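Local coordinates for xyloglucan-specific endo-beta-1,4-glucanase BoGH9A (Bacteroides ovatus, PDB 6DHT), which cleaves the β-1,4-linked glucan backbone of xyloglucan at internal positions, releasing xyloglucan oligosaccharides, at residues A[72-77]-A[423-428]; A[103-108]-A[563-568]; A[209-214]-A[287-292]; A[227-232]-A[301-306]. All coordinates share one frame; numbering follows the deposited sequence.

In the fold
Followed from the N terminus, the chain first builds an immunoglobulin-like domain, and its strand 72-76 is met in contact 1 by the loop 423-428 of the glycoside hydrolase family 9 part, closing a loop of some 345 residues. Contact 2 opens at 103-108, where helix 105-117 begins, and ends on the last helix, 551-567; its segments alternate with those of contact 1, so the two cross. Contacts 3 and 4 fall within both of these long loops and cross each other: helix 213-226 runs from the calcium loop of contact 3 to the turn of contact 4, and helix 292-309 follows 287-292 and carries 301-306.

Contact 1 of 4, residues A[72-77]-A[423-428]; sequences RTTLDF and PFHAPY
P423, first of the segment, sets its CB against the CB of R72, 3.8 Å away, where the aliphatic start of the arginine passes the proline ring. Its carbonyl is joined to the strand by a water that donates to both P423 O and R72 O, while accepting from the hydroxyl of T74, 2.6 Å from OG1. F424 comes next. Its CE2 lies over the centre of one face of the R72 guanidinium, 3.7 Å from NH1, while R72 CG lies over the phenyl face; the planes are 68° apart, hence not parallel. A bend in the arginine at chi2 (64°) allows both, setting the guanidinium beside CE2 and CZ, and NE goes on to a salt bridge with D36. H425 closes the sequence of touching residues: a second water, in the plane of the imidazole and 2.8 Å from ND1, donates to T74 OG1, while T74 CG2 meets the ring obliquely. The example illustrates a water-bridged interface between domains: an immunoglobulin-like strand and a catalytic-domain loop are linked by van der Waals contacts, the guanidinium against F424, and two waters, with T74 OG1 serving both waters and the arginine's charge answered within its own domain.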
loop_
_atom_site.group_PDB
_atom_site.type_symbol
_atom_site.label_atom_id
_atom_site.label_comp_id
_atom_site.label_asym_id
_atom_site.label_seq_id
_atom_site.Cartn_x
_atom_site.Cartn_y
_atom_site.Cartn_z
ATOM N N ARG A 72 25.639 -11.002 -11.598
ATOM C CA ARG A 72 24.486 -11.637 -10.982
ATOM C C ARG A 72 24.126 -12.898 -11.759
ATOM O O ARG A 72 23.896 -12.833 -12.962
ATOM C CB ARG A 72 23.323 -10.647 -10.978
ATOM C CG ARG A 72 23.299 -9.723 -9.791
ATOM C CD ARG A 72 24.487 -8.759 -9.671
ATOM N NE ARG A 72 24.300 -7.924 -8.487
ATOM C CZ ARG A 72 23.920 -6.648 -8.494
ATOM N NH1 ARG A 72 23.698 -6.018 -7.353
ATOM N NH2 ARG A 72 23.762 -5.978 -9.630
ATOM N N THR A 73 24.049 -14.044 -11.083
ATOM C CA THR A 73 23.799 -15.319 -11.743
ATOM C C THR A 73 22.413 -15.844 -11.376
ATOM O O THR A 73 22.086 -15.986 -10.204
ATOM C CB THR A 73 24.870 -16.370 -11.349
ATOM O OG1 THR A 73 26.168 -15.815 -11.579
ATOM C CG2 THR A 73 24.706 -17.663 -12.136
ATOM N N THR A 74 21.626 -16.163 -12.395
ATOM C CA THR A 74 20.276 -16.663 -12.200
ATOM C C THR A 74 20.259 -18.171 -12.028
ATOM O O THR A 74 20.852 -18.915 -12.825
ATOM C CB THR A 74 19.423 -16.231 -13.385
ATOM O OG1 THR A 74 19.312 -14.805 -13.365
ATOM C CG2 THR A 74 18.028 -16.875 -13.351
ATOM N N LEU A 75 19.578 -18.613 -10.977
ATOM C CA LEU A 75 19.389 -20.014 -10.669
ATOM C C LEU A 75 17.906 -20.343 -10.781
ATOM O O LEU A 75 17.126 -19.911 -9.935
ATOM C CB LEU A 75 19.857 -20.280 -9.243
ATOM C CG LEU A 75 21.177 -19.625 -8.843
ATOM C CD1 LEU A 75 21.527 -20.002 -7.414
ATOM C CD2 LEU A 75 22.350 -20.021 -9.793
ATOM N N ASP A 76 17.521 -21.092 -11.808
ATOM C CA ASP A 76 16.111 -21.394 -12.087
ATOM C C ASP A 76 15.798 -22.862 -11.790
ATOM O O ASP A 76 16.205 -23.757 -12.546
ATOM C CB ASP A 76 15.800 -21.068 -13.551
ATOM C CG ASP A 76 14.304 -21.160 -13.877
ATOM O OD1 ASP A 76 13.526 -21.779 -13.109
ATOM O OD2 ASP A 76 13.916 -20.655 -14.949
ATOM N N PHE A 77 15.074 -23.098 -10.698
ATOM C CA PHE A 77 14.655 -24.430 -10.277
ATOM C C PHE A 77 13.119 -24.539 -10.247
ATOM O O PHE A 77 12.525 -25.283 -9.450
ATOM C CB PHE A 77 15.270 -24.777 -8.917
ATOM C CG PHE A 77 15.183 -23.677 -7.905
ATOM C CD1 PHE A 77 16.090 -22.644 -7.912
ATOM C CD2 PHE A 77 14.201 -23.691 -6.920
ATOM C CE1 PHE A 77 16.006 -21.604 -6.971
ATOM C CE2 PHE A 77 14.122 -22.661 -5.971
ATOM C CZ PHE A 77 15.029 -21.618 -6.003
ATOM N N PRO A 423 19.241 -8.639 -14.215
ATOM C CA PRO A 423 20.038 -9.303 -13.182
ATOM C C PRO A 423 19.222 -9.969 -12.084
ATOM O O PRO A 423 19.525 -11.099 -11.703
ATOM C CB PRO A 423 20.900 -8.173 -12.621
ATOM C CG PRO A 423 21.065 -7.240 -13.754
ATOM C CD PRO A 423 19.743 -7.290 -14.503
ATOM N N PHE A 424 18.139 -9.321 -11.641
ATOM C CA PHE A 424 17.341 -9.890 -10.554
ATOM C C PHE A 424 16.033 -10.513 -11.035
ATOM O O PHE A 424 15.195 -10.894 -10.225
ATOM C CB PHE A 424 17.137 -8.857 -9.448
ATOM C CG PHE A 424 18.379 -8.622 -8.634
ATOM C CD1 PHE A 424 18.812 -9.578 -7.745
ATOM C CD2 PHE A 424 19.085 -7.448 -8.750
ATOM C CE1 PHE A 424 19.972 -9.400 -7.021
ATOM C CE2 PHE A 424 20.248 -7.263 -8.014
ATOM C CZ PHE A 424 20.663 -8.241 -7.145
ATOM N N HIS A 425 15.909 -10.673 -12.351
ATOM C CA HIS A 425 14.812 -11.407 -12.969
ATOM C C HIS A 425 13.426 -10.834 -12.579
ATOM O O HIS A 425 12.541 -11.570 -12.152
ATOM C CB HIS A 425 14.893 -12.903 -12.640
ATOM C CG HIS A 425 14.337 -13.786 -13.712
ATOM N ND1 HIS A 425 15.027 -14.066 -14.873
ATOM C CD2 HIS A 425 13.155 -14.438 -13.812
ATOM C CE1 HIS A 425 14.296 -14.855 -15.640
ATOM N NE2 HIS A 425 13.156 -15.101 -15.018
ATOM N N ALA A 426 13.275 -9.526 -12.690
ATOM C CA ALA A 426 11.987 -8.863 -12.391
ATOM C C ALA A 426 11.856 -7.595 -13.191
ATOM O O ALA A 426 12.832 -6.962 -13.538
ATOM C CB ALA A 426 11.847 -8.526 -10.902
ATOM N N PRO A 427 10.605 -7.171 -13.457
ATOM C CA PRO A 427 10.463 -5.903 -14.167
ATOM C C PRO A 427 11.035 -4.717 -13.406
ATOM O O PRO A 427 11.573 -3.781 -13.997
ATOM C CB PRO A 427 8.946 -5.749 -14.310
ATOM C CG PRO A 427 8.366 -7.052 -14.092
ATOM C CD PRO A 427 9.331 -7.901 -13.330
ATOM N N TYR A 428 10.892 -4.754 -12.086
ATOM C CA TYR A 428 11.393 -3.705 -11.220
ATOM C C TYR A 428 12.847 -3.961 -10.802
ATOM O O TYR A 428 13.206 -5.079 -10.454
ATOM C CB TYR A 428 10.519 -3.619 -9.961
ATOM C CG TYR A 428 11.070 -2.615 -8.974
ATOM C CD1 TYR A 428 10.793 -1.258 -9.088
ATOM C CD2 TYR A 428 11.932 -2.999 -7.953
ATOM C CE1 TYR A 428 11.312 -0.334 -8.210
ATOM C CE2 TYR A 428 12.458 -2.078 -7.073
ATOM C CZ TYR A 428 12.166 -0.741 -7.211
ATOM O OH TYR A 428 12.674 0.199 -6.331
HETATM O O HOH W 1 21.022 -12.804 -13.370
HETATM O O HOH W 2 17.700 -13.283 -14.889
#

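Contact 2 of 4, residues A[103-108]-A[563-568]; sequences VLSPLA and SLDALA
D565 reaches from the C-terminal helix to the start of helix 105-117, and its carboxylate belongs to the packed, buried part of this contact. OD2 lies 3.4 Å from S105 CB, and OD1 stands 4.0 Å from L104 N, too far for a bond. With CG anti to the backbone N (chi1 -168°), the acid extends out from its own helix to the neighbouring backbone. Its oxygens are satisfied by two tyrosines from other parts of the chain: Y26 OH bonds OD1 and Y196 OH bonds OD2. Y26 OH also bonds L104 N, and the phenol thereby ties the acid to the segment it approaches. To the same buried part belongs L104 CD1, which rests on L564 CB at 4.0 Å, the two leucines passing at a slant, and L564 continues onto L464 and M471 of helix 461-474. The looser side is at S105, which is partly open to solvent and whose OG remains 3.9 Å from D565 OD2. Were D565 replaced by an alanine, both tyrosine hydroxyls would probably lose their carboxylate partner, and a gap would open beside S105 CB. Chemically, then, a buried acid here meets the start of helix 105-117 without a direct hydrogen bond to segment 103-108: Y26 bridges it to L104 N, and the likely anionic charge would be stabilised by the tyrosine hydroxyls.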
loop_
_atom_site.group_PDB
_atom_site.type_symbol
_atom_site.label_atom_id
_atom_site.label_comp_id
_atom_site.label_asym_id
_atom_site.label_seq_id
_atom_site.Cartn_x
_atom_site.Cartn_y
_atom_site.Cartn_z
ATOM N N VAL A 103 1.969 -19.509 0.655
ATOM C CA VAL A 103 3.230 -19.039 1.203
ATOM C C VAL A 103 3.194 -17.535 1.540
ATOM O O VAL A 103 3.847 -17.113 2.497
ATOM C CB VAL A 103 4.438 -19.448 0.298
ATOM C CG1 VAL A 103 4.429 -18.688 -0.966
ATOM C CG2 VAL A 103 5.754 -19.275 1.052
ATOM N N LEU A 104 2.409 -16.751 0.802
ATOM C CA LEU A 104 2.309 -15.323 1.097
ATOM C C LEU A 104 1.149 -14.978 2.035
ATOM O O LEU A 104 0.905 -13.810 2.296
ATOM C CB LEU A 104 2.188 -14.487 -0.185
ATOM C CG LEU A 104 3.294 -14.675 -1.210
ATOM C CD1 LEU A 104 3.024 -13.816 -2.432
ATOM C CD2 LEU A 104 4.648 -14.336 -0.616
ATOM N N SER A 105 0.416 -15.953 2.547
ATOM C CA SER A 105 -0.705 -15.641 3.412
ATOM C C SER A 105 -0.275 -14.925 4.689
ATOM O O SER A 105 -0.918 -13.925 5.083
ATOM C CB SER A 105 -1.505 -16.914 3.710
ATOM O OG SER A 105 -2.587 -16.645 4.585
ATOM N N PRO A 106 0.819 -15.368 5.346
ATOM C CA PRO A 106 1.227 -14.621 6.552
ATOM C C PRO A 106 1.641 -13.193 6.233
ATOM O O PRO A 106 1.434 -12.322 7.067
ATOM C CB PRO A 106 2.396 -15.441 7.102
ATOM C CG PRO A 106 2.162 -16.825 6.559
ATOM C CD PRO A 106 1.587 -16.617 5.197
ATOM N N LEU A 107 2.197 -12.961 5.053
ATOM C CA LEU A 107 2.555 -11.619 4.618
ATOM C C LEU A 107 1.297 -10.757 4.405
ATOM O O LEU A 107 1.206 -9.642 4.907
ATOM C CB LEU A 107 3.391 -11.710 3.339
ATOM C CG LEU A 107 3.736 -10.379 2.667
ATOM C CD1 LEU A 107 4.701 -9.571 3.519
ATOM C CD2 LEU A 107 4.333 -10.609 1.345
ATOM N N ALA A 108 0.321 -11.291 3.682
ATOM C CA ALA A 108 -0.902 -10.553 3.424
ATOM C C ALA A 108 -1.606 -10.192 4.732
ATOM O O ALA A 108 -2.058 -9.065 4.909
ATOM C CB ALA A 108 -1.836 -11.362 2.535
ATOM N N SER A 563 -3.687 -10.264 -3.349
ATOM C CA SER A 563 -4.089 -10.732 -4.673
ATOM C C SER A 563 -3.215 -11.877 -5.189
ATOM O O SER A 563 -3.735 -12.830 -5.764
ATOM C CB SER A 563 -4.153 -9.581 -5.678
ATOM O OG SER A 563 -2.901 -8.984 -5.914
ATOM N N LEU A 564 -1.905 -11.823 -4.961
ATOM C CA LEU A 564 -1.032 -12.918 -5.382
ATOM C C LEU A 564 -1.338 -14.193 -4.612
ATOM O O LEU A 564 -1.295 -15.303 -5.184
ATOM C CB LEU A 564 0.443 -12.542 -5.222
ATOM C CG LEU A 564 0.988 -11.473 -6.158
ATOM C CD1 LEU A 564 2.448 -11.231 -5.897
ATOM C CD2 LEU A 564 0.738 -11.781 -7.644
ATOM N N ASP A 565 -1.621 -14.087 -3.324
ATOM C CA ASP A 565 -2.026 -15.260 -2.544
ATOM C C ASP A 565 -3.390 -15.802 -3.007
ATOM O O ASP A 565 -3.546 -17.012 -3.239
ATOM C CB ASP A 565 -2.045 -14.945 -1.053
ATOM C CG ASP A 565 -2.178 -16.169 -0.202
ATOM O OD1 ASP A 565 -1.417 -17.161 -0.424
ATOM O OD2 ASP A 565 -2.988 -16.160 0.731
ATOM N N ALA A 566 -4.376 -14.933 -3.181
ATOM C CA ALA A 566 -5.699 -15.365 -3.642
ATOM C C ALA A 566 -5.606 -16.065 -4.982
ATOM O O ALA A 566 -6.301 -17.072 -5.192
ATOM C CB ALA A 566 -6.607 -14.210 -3.741
ATOM N N LEU A 567 -4.795 -15.544 -5.895
ATOM C CA LEU A 567 -4.709 -16.098 -7.256
ATOM C C LEU A 567 -3.923 -17.407 -7.356
ATOM O O LEU A 567 -4.018 -18.118 -8.362
ATOM C CB LEU A 567 -4.152 -15.057 -8.232
ATOM C CG LEU A 567 -5.131 -13.914 -8.568
ATOM C CD1 LEU A 567 -4.398 -12.824 -9.275
ATOM C CD2 LEU A 567 -6.309 -14.413 -9.444
ATOM N N ALA A 568 -3.172 -17.747 -6.319
ATOM C CA ALA A 568 -2.303 -18.924 -6.377
ATOM C C ALA A 568 -3.076 -20.229 -6.452
ATOM O O ALA A 568 -2.555 -21.243 -6.921
ATOM C CB ALA A 568 -1.361 -18.938 -5.182
#

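Contact 3 of 4, residues A[209-214]-A[287-292]; sequences NHTPDL and EDYPGF. With CA (calcium ion), chain D; EDO (1,2-ethanediol), chain H.
The backbones of 209-214 and 287-292 come closest at H210 and D288, whose CA atoms are 6.9 Å apart, a loop leading into helix 213-226 facing a loop that ends in a type II turn. D288 OD2 is the hub, turned toward both its donors with CG anti to the carbonyl carbon (chi1 -71°). Its syn lone pair takes the backbone N-H of H210 at 2.8 Å in a bent bond (140°), while its anti lone pair takes the hydroxyl of T211, 2.7 Å from OG1. Across the same carboxylate lies the N209 amide, stacked with its plane only 20° off. Through a water, D288 OD1 is linked to H210 ND1. E287 OE1 sits over one face of the H210 ring, 3.5 Å from CG, and Y289 turns its ring edge to T211 OG1 while its hydroxyl bonds D216. Replacing D288 by an alanine would probably leave the H210 N-H and the T211 hydroxyl without their shared acceptor and the H210-T211 stretch less firmly fixed against 287-292. That loop binds calcium: N209 OD1, T211 O and D213 OD1 hold it at 2.3 to 2.4 Å, joined by a water, E206 and D216. N209 OD1 also accepts from T211 N, forming an Asx turn. The chemistry implies a second shell: D288 binds no metal, yet holds H210, between two ligands, and the side chain of T211, whose carbonyl is a ligand.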
loop_
_atom_site.group_PDB
_atom_site.type_symbol
_atom_site.label_atom_id
_atom_site.label_comp_id
_atom_site.label_asym_id
_atom_site.label_seq_id
_atom_site.Cartn_x
_atom_site.Cartn_y
_atom_site.Cartn_z
ATOM N N ASN A 209 -17.028 -10.694 14.496
ATOM C CA ASN A 209 -18.298 -10.150 14.040
ATOM C C ASN A 209 -18.680 -10.748 12.684
ATOM O O ASN A 209 -18.093 -11.736 12.267
ATOM C CB ASN A 209 -18.284 -8.620 14.027
ATOM C CG ASN A 209 -17.395 -8.032 12.946
ATOM O OD1 ASN A 209 -16.923 -8.723 12.029
ATOM N ND2 ASN A 209 -17.185 -6.733 13.046
ATOM N N HIS A 210 -19.630 -10.126 11.992
ATOM C CA HIS A 210 -20.142 -10.661 10.730
ATOM C C HIS A 210 -19.612 -9.950 9.488
ATOM O O HIS A 210 -20.162 -10.092 8.392
ATOM C CB HIS A 210 -21.681 -10.611 10.725
ATOM C CG HIS A 210 -22.316 -11.619 11.629
ATOM N ND1 HIS A 210 -22.204 -11.561 13.001
ATOM C CD2 HIS A 210 -23.056 -12.718 11.357
ATOM C CE1 HIS A 210 -22.849 -12.583 13.536
ATOM N NE2 HIS A 210 -23.377 -13.298 12.559
ATOM N N THR A 211 -18.525 -9.193 9.664
ATOM C CA THR A 211 -18.006 -8.332 8.609
ATOM C C THR A 211 -16.577 -8.783 8.282
ATOM O O THR A 211 -15.828 -9.127 9.195
ATOM C CB THR A 211 -17.999 -6.887 9.059
ATOM O OG1 THR A 211 -19.343 -6.510 9.431
ATOM C CG2 THR A 211 -17.564 -5.979 7.925
ATOM N N PRO A 212 -16.224 -8.827 6.987
ATOM C CA PRO A 212 -14.815 -9.117 6.661
ATOM C C PRO A 212 -13.855 -8.167 7.367
ATOM O O PRO A 212 -14.059 -6.949 7.415
ATOM C CB PRO A 212 -14.757 -8.918 5.140
ATOM C CG PRO A 212 -16.183 -9.244 4.678
ATOM C CD PRO A 212 -17.035 -8.633 5.770
ATOM N N ASP A 213 -12.821 -8.763 7.927
ATOM C CA ASP A 213 -11.863 -8.042 8.763
ATOM C C ASP A 213 -11.188 -6.882 8.023
ATOM O O ASP A 213 -10.934 -5.857 8.644
ATOM C CB ASP A 213 -10.804 -8.974 9.350
ATOM C CG ASP A 213 -11.301 -9.809 10.517
ATOM O OD1 ASP A 213 -12.502 -9.726 10.862
ATOM O OD2 ASP A 213 -10.490 -10.575 11.068
ATOM N N LEU A 214 -10.900 -7.029 6.727
ATOM C CA LEU A 214 -10.373 -5.900 5.960
ATOM C C LEU A 214 -11.317 -4.712 6.051
ATOM O O LEU A 214 -10.858 -3.579 6.253
ATOM C CB LEU A 214 -10.080 -6.256 4.508
ATOM C CG LEU A 214 -9.495 -5.123 3.656
ATOM C CD1 LEU A 214 -8.566 -5.743 2.607
ATOM C CD2 LEU A 214 -10.530 -4.268 3.004
ATOM N N GLU A 287 -25.719 -4.848 9.924
ATOM C CA GLU A 287 -25.708 -5.423 11.260
ATOM C C GLU A 287 -24.602 -4.844 12.121
ATOM O O GLU A 287 -24.833 -4.404 13.246
ATOM C CB GLU A 287 -25.589 -6.946 11.194
ATOM C CG GLU A 287 -25.466 -7.606 12.554
ATOM C CD GLU A 287 -25.429 -9.126 12.481
ATOM O OE1 GLU A 287 -25.233 -9.676 11.376
ATOM O OE2 GLU A 287 -25.603 -9.771 13.536
ATOM N N ASP A 288 -23.388 -4.824 11.584
ATOM C CA ASP A 288 -22.248 -4.344 12.344
ATOM C C ASP A 288 -22.003 -2.856 12.141
ATOM O O ASP A 288 -21.419 -2.195 12.998
ATOM C CB ASP A 288 -21.004 -5.142 11.927
ATOM C CG ASP A 288 -21.026 -6.579 12.429
ATOM O OD1 ASP A 288 -21.631 -6.868 13.493
ATOM O OD2 ASP A 288 -20.452 -7.453 11.751
ATOM N N TYR A 289 -22.431 -2.329 11.004
ATOM C CA TYR A 289 -22.248 -0.909 10.703
ATOM C C TYR A 289 -23.552 -0.229 10.294
ATOM O O TYR A 289 -23.702 0.249 9.174
ATOM C CB TYR A 289 -21.126 -0.733 9.659
ATOM C CG TYR A 289 -19.813 -1.253 10.197
ATOM C CD1 TYR A 289 -19.037 -0.482 11.045
ATOM C CD2 TYR A 289 -19.389 -2.544 9.918
ATOM C CE1 TYR A 289 -17.874 -0.959 11.588
ATOM C CE2 TYR A 289 -18.207 -3.034 10.455
ATOM C CZ TYR A 289 -17.455 -2.233 11.289
ATOM O OH TYR A 289 -16.278 -2.682 11.852
ATOM N N PRO A 290 -24.497 -0.156 11.243
ATOM C CA PRO A 290 -25.830 0.357 10.905
ATOM C C PRO A 290 -25.798 1.801 10.435
ATOM O O PRO A 290 -25.214 2.656 11.096
ATOM C CB PRO A 290 -26.594 0.230 12.229
ATOM C CG PRO A 290 -25.558 0.143 13.283
ATOM C CD PRO A 290 -24.408 -0.581 12.649
ATOM N N GLY A 291 -26.389 2.057 9.277
ATOM C CA GLY A 291 -26.492 3.399 8.758
ATOM C C GLY A 291 -25.287 3.928 8.013
ATOM O O GLY A 291 -25.357 4.991 7.405
ATOM N N PHE A 292 -24.170 3.206 8.027
ATOM C CA PHE A 292 -22.966 3.783 7.436
ATOM C C PHE A 292 -23.056 3.935 5.910
ATOM O O PHE A 292 -22.664 4.954 5.347
ATOM C CB PHE A 292 -21.730 2.976 7.841
ATOM C CG PHE A 292 -20.473 3.415 7.152
ATOM C CD1 PHE A 292 -19.993 4.704 7.281
ATOM C CD2 PHE A 292 -19.775 2.522 6.364
ATOM C CE1 PHE A 292 -18.862 5.098 6.620
ATOM C CE2 PHE A 292 -18.614 2.907 5.720
ATOM C CZ PHE A 292 -18.165 4.182 5.839
HETATM CA CA CA D . -14.741 -9.083 11.203
HETATM C C1 EDO H . -17.504 -13.548 8.279
HETATM O O1 EDO H . -17.293 -12.576 9.308
HETATM C C2 EDO H . -17.690 -12.792 6.971
HETATM O O2 EDO H . -16.475 -12.096 6.700
HETATM O O HOH W 3 -15.288 -11.376 11.361
HETATM O O HOH W 4 -21.568 -9.386 14.562
#

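Contact 4 of 4, residues A[227-232]-A[301-306]; sequences TMQDPE and EKAYAW
An Asx turn, in which D230 OD1 accepts the backbone N-H of E232 at 2.9 Å, shapes the surface loop that receives K302 from the neighbouring helix. The turn presents carbonyl oxygens to the ammonium: NZ donates to E232 O at 2.9 Å, approaching from above the carbonyl plane, and lies 3.1 Å from P231 O. A water accepts from NZ and donates to D230 O, linking NZ to the D230 carbonyl as well. The lysine chain bends at chi3 (71°), which brings its end across to the turn. Nearer the helix, the extended Q229 side chain lays NE2 against A303, 3.7 Å from CB. That amide nitrogen is held by G234 O and by A299 O one turn earlier in the helix, so it ties the loop to the helix at a second point. D230 OD2 forms a salt bridge with K263. The loop thus joins the end of helix 213-226 to the flank of helix 292-309, with F271 of helix 265-281 packed against both Q229 and A303.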
loop_
_atom_site.group_PDB
_atom_site.type_symbol
_atom_site.label_atom_id
_atom_site.label_comp_id
_atom_site.label_asym_id
_atom_site.label_seq_id
_atom_site.Cartn_x
_atom_site.Cartn_y
_atom_site.Cartn_z
ATOM N N THR A 227 -15.696 12.633 10.395
ATOM C CA THR A 227 -15.581 13.774 11.317
ATOM C C THR A 227 -14.756 14.935 10.756
ATOM O O THR A 227 -14.709 16.018 11.349
ATOM C CB THR A 227 -14.976 13.367 12.683
ATOM O OG1 THR A 227 -13.559 13.155 12.571
ATOM C CG2 THR A 227 -15.662 12.130 13.242
ATOM N N MET A 228 -14.102 14.730 9.623
ATOM C CA MET A 228 -13.278 15.746 8.994
ATOM C C MET A 228 -14.030 16.575 7.960
ATOM O O MET A 228 -13.411 17.414 7.289
ATOM C CB MET A 228 -12.040 15.095 8.375
ATOM C CG MET A 228 -11.098 14.548 9.415
ATOM S SD MET A 228 -10.137 15.802 10.247
ATOM C CE MET A 228 -8.990 16.156 8.973
ATOM N N GLN A 229 -15.330 16.303 7.824
ATOM C CA GLN A 229 -16.209 17.046 6.933
ATOM C C GLN A 229 -16.988 18.109 7.714
ATOM O O GLN A 229 -17.632 17.786 8.701
ATOM C CB GLN A 229 -17.192 16.095 6.252
ATOM C CG GLN A 229 -18.064 16.794 5.221
ATOM C CD GLN A 229 -18.847 15.836 4.360
ATOM O OE1 GLN A 229 -19.475 14.913 4.857
ATOM N NE2 GLN A 229 -18.855 16.097 3.070
ATOM N N ASP A 230 -16.912 19.350 7.245
ATOM C CA ASP A 230 -17.667 20.463 7.835
ATOM C C ASP A 230 -19.144 20.201 7.547
ATOM O O ASP A 230 -19.517 20.075 6.384
ATOM C CB ASP A 230 -17.195 21.765 7.194
ATOM C CG ASP A 230 -17.906 23.002 7.752
ATOM O OD1 ASP A 230 -19.031 22.880 8.276
ATOM O OD2 ASP A 230 -17.315 24.101 7.644
ATOM N N PRO A 231 -19.985 20.093 8.596
ATOM C CA PRO A 231 -21.389 19.721 8.393
ATOM C C PRO A 231 -22.200 20.768 7.644
ATOM O O PRO A 231 -23.317 20.465 7.243
ATOM C CB PRO A 231 -21.926 19.567 9.816
ATOM C CG PRO A 231 -21.039 20.424 10.644
ATOM C CD PRO A 231 -19.691 20.346 10.019
ATOM N N GLU A 232 -21.641 21.956 7.440
ATOM C CA GLU A 232 -22.329 22.979 6.664
ATOM C C GLU A 232 -21.986 22.857 5.188
ATOM O O GLU A 232 -22.771 22.297 4.419
ATOM C CB GLU A 232 -22.002 24.376 7.193
ATOM C CG GLU A 232 -22.481 24.614 8.621
ATOM C CD GLU A 232 -23.970 24.344 8.799
ATOM O OE1 GLU A 232 -24.774 24.904 8.024
ATOM O OE2 GLU A 232 -24.334 23.563 9.708
ATOM N N GLU A 301 -21.487 12.906 -1.700
ATOM C CA GLU A 301 -22.107 13.817 -2.656
ATOM C C GLU A 301 -21.908 15.266 -2.201
ATOM O O GLU A 301 -21.580 16.130 -3.007
ATOM C CB GLU A 301 -23.590 13.458 -2.868
ATOM C CG GLU A 301 -23.771 12.079 -3.533
ATOM C CD GLU A 301 -25.126 11.860 -4.180
ATOM O OE1 GLU A 301 -25.989 11.221 -3.547
ATOM O OE2 GLU A 301 -25.308 12.291 -5.339
ATOM N N LYS A 302 -21.983 15.497 -0.893
ATOM C CA LYS A 302 -21.723 16.831 -0.358
ATOM C C LYS A 302 -20.250 17.233 -0.545
ATOM O O LYS A 302 -19.938 18.375 -0.858
ATOM C CB LYS A 302 -22.099 16.915 1.128
ATOM C CG LYS A 302 -23.600 16.976 1.409
ATOM C CD LYS A 302 -23.902 17.517 2.803
ATOM C CE LYS A 302 -23.600 19.022 2.913
ATOM N NZ LYS A 302 -23.848 19.563 4.283
ATOM N N ALA A 303 -19.322 16.295 -0.364
ATOM C CA ALA A 303 -17.919 16.618 -0.565
ATOM C C ALA A 303 -17.596 16.901 -2.026
ATOM O O ALA A 303 -16.830 17.802 -2.343
ATOM C CB ALA A 303 -17.029 15.475 -0.050
ATOM N N TYR A 304 -18.172 16.115 -2.932
ATOM C CA TYR A 304 -17.934 16.340 -4.339
ATOM C C TYR A 304 -18.483 17.717 -4.751
ATOM O O TYR A 304 -17.827 18.459 -5.484
ATOM C CB TYR A 304 -18.580 15.206 -5.150
ATOM C CG TYR A 304 -18.253 15.253 -6.614
ATOM C CD1 TYR A 304 -19.060 15.951 -7.501
ATOM C CD2 TYR A 304 -17.149 14.580 -7.123
ATOM C CE1 TYR A 304 -18.764 16.006 -8.833
ATOM C CE2 TYR A 304 -16.844 14.627 -8.463
ATOM C CZ TYR A 304 -17.662 15.340 -9.316
ATOM O OH TYR A 304 -17.368 15.396 -10.652
ATOM N N ALA A 305 -19.671 18.034 -4.255
ATOM C CA ALA A 305 -20.268 19.348 -4.493
ATOM C C ALA A 305 -19.319 20.468 -4.056
ATOM O O ALA A 305 -19.091 21.425 -4.802
ATOM C CB ALA A 305 -21.588 19.451 -3.780
ATOM N N TRP A 306 -18.746 20.343 -2.861
ATOM C CA TRP A 306 -17.799 21.346 -2.390
ATOM C C TRP A 306 -16.631 21.465 -3.351
ATOM O O TRP A 306 -16.220 22.559 -3.705
ATOM C CB TRP A 306 -17.306 21.022 -0.975
ATOM C CG TRP A 306 -16.438 22.097 -0.357
ATOM C CD1 TRP A 306 -16.831 23.063 0.535
ATOM C CD2 TRP A 306 -15.041 22.312 -0.584
ATOM N NE1 TRP A 306 -15.763 23.847 0.875
ATOM C CE2 TRP A 306 -14.652 23.415 0.201
ATOM C CE3 TRP A 306 -14.083 21.682 -1.378
ATOM C CZ2 TRP A 306 -13.348 23.897 0.211
ATOM C CZ3 TRP A 306 -12.803 22.153 -1.367
ATOM C CH2 TRP A 306 -12.436 23.253 -0.575
HETATM O O HOH W 5 -21.494 18.457 5.110
#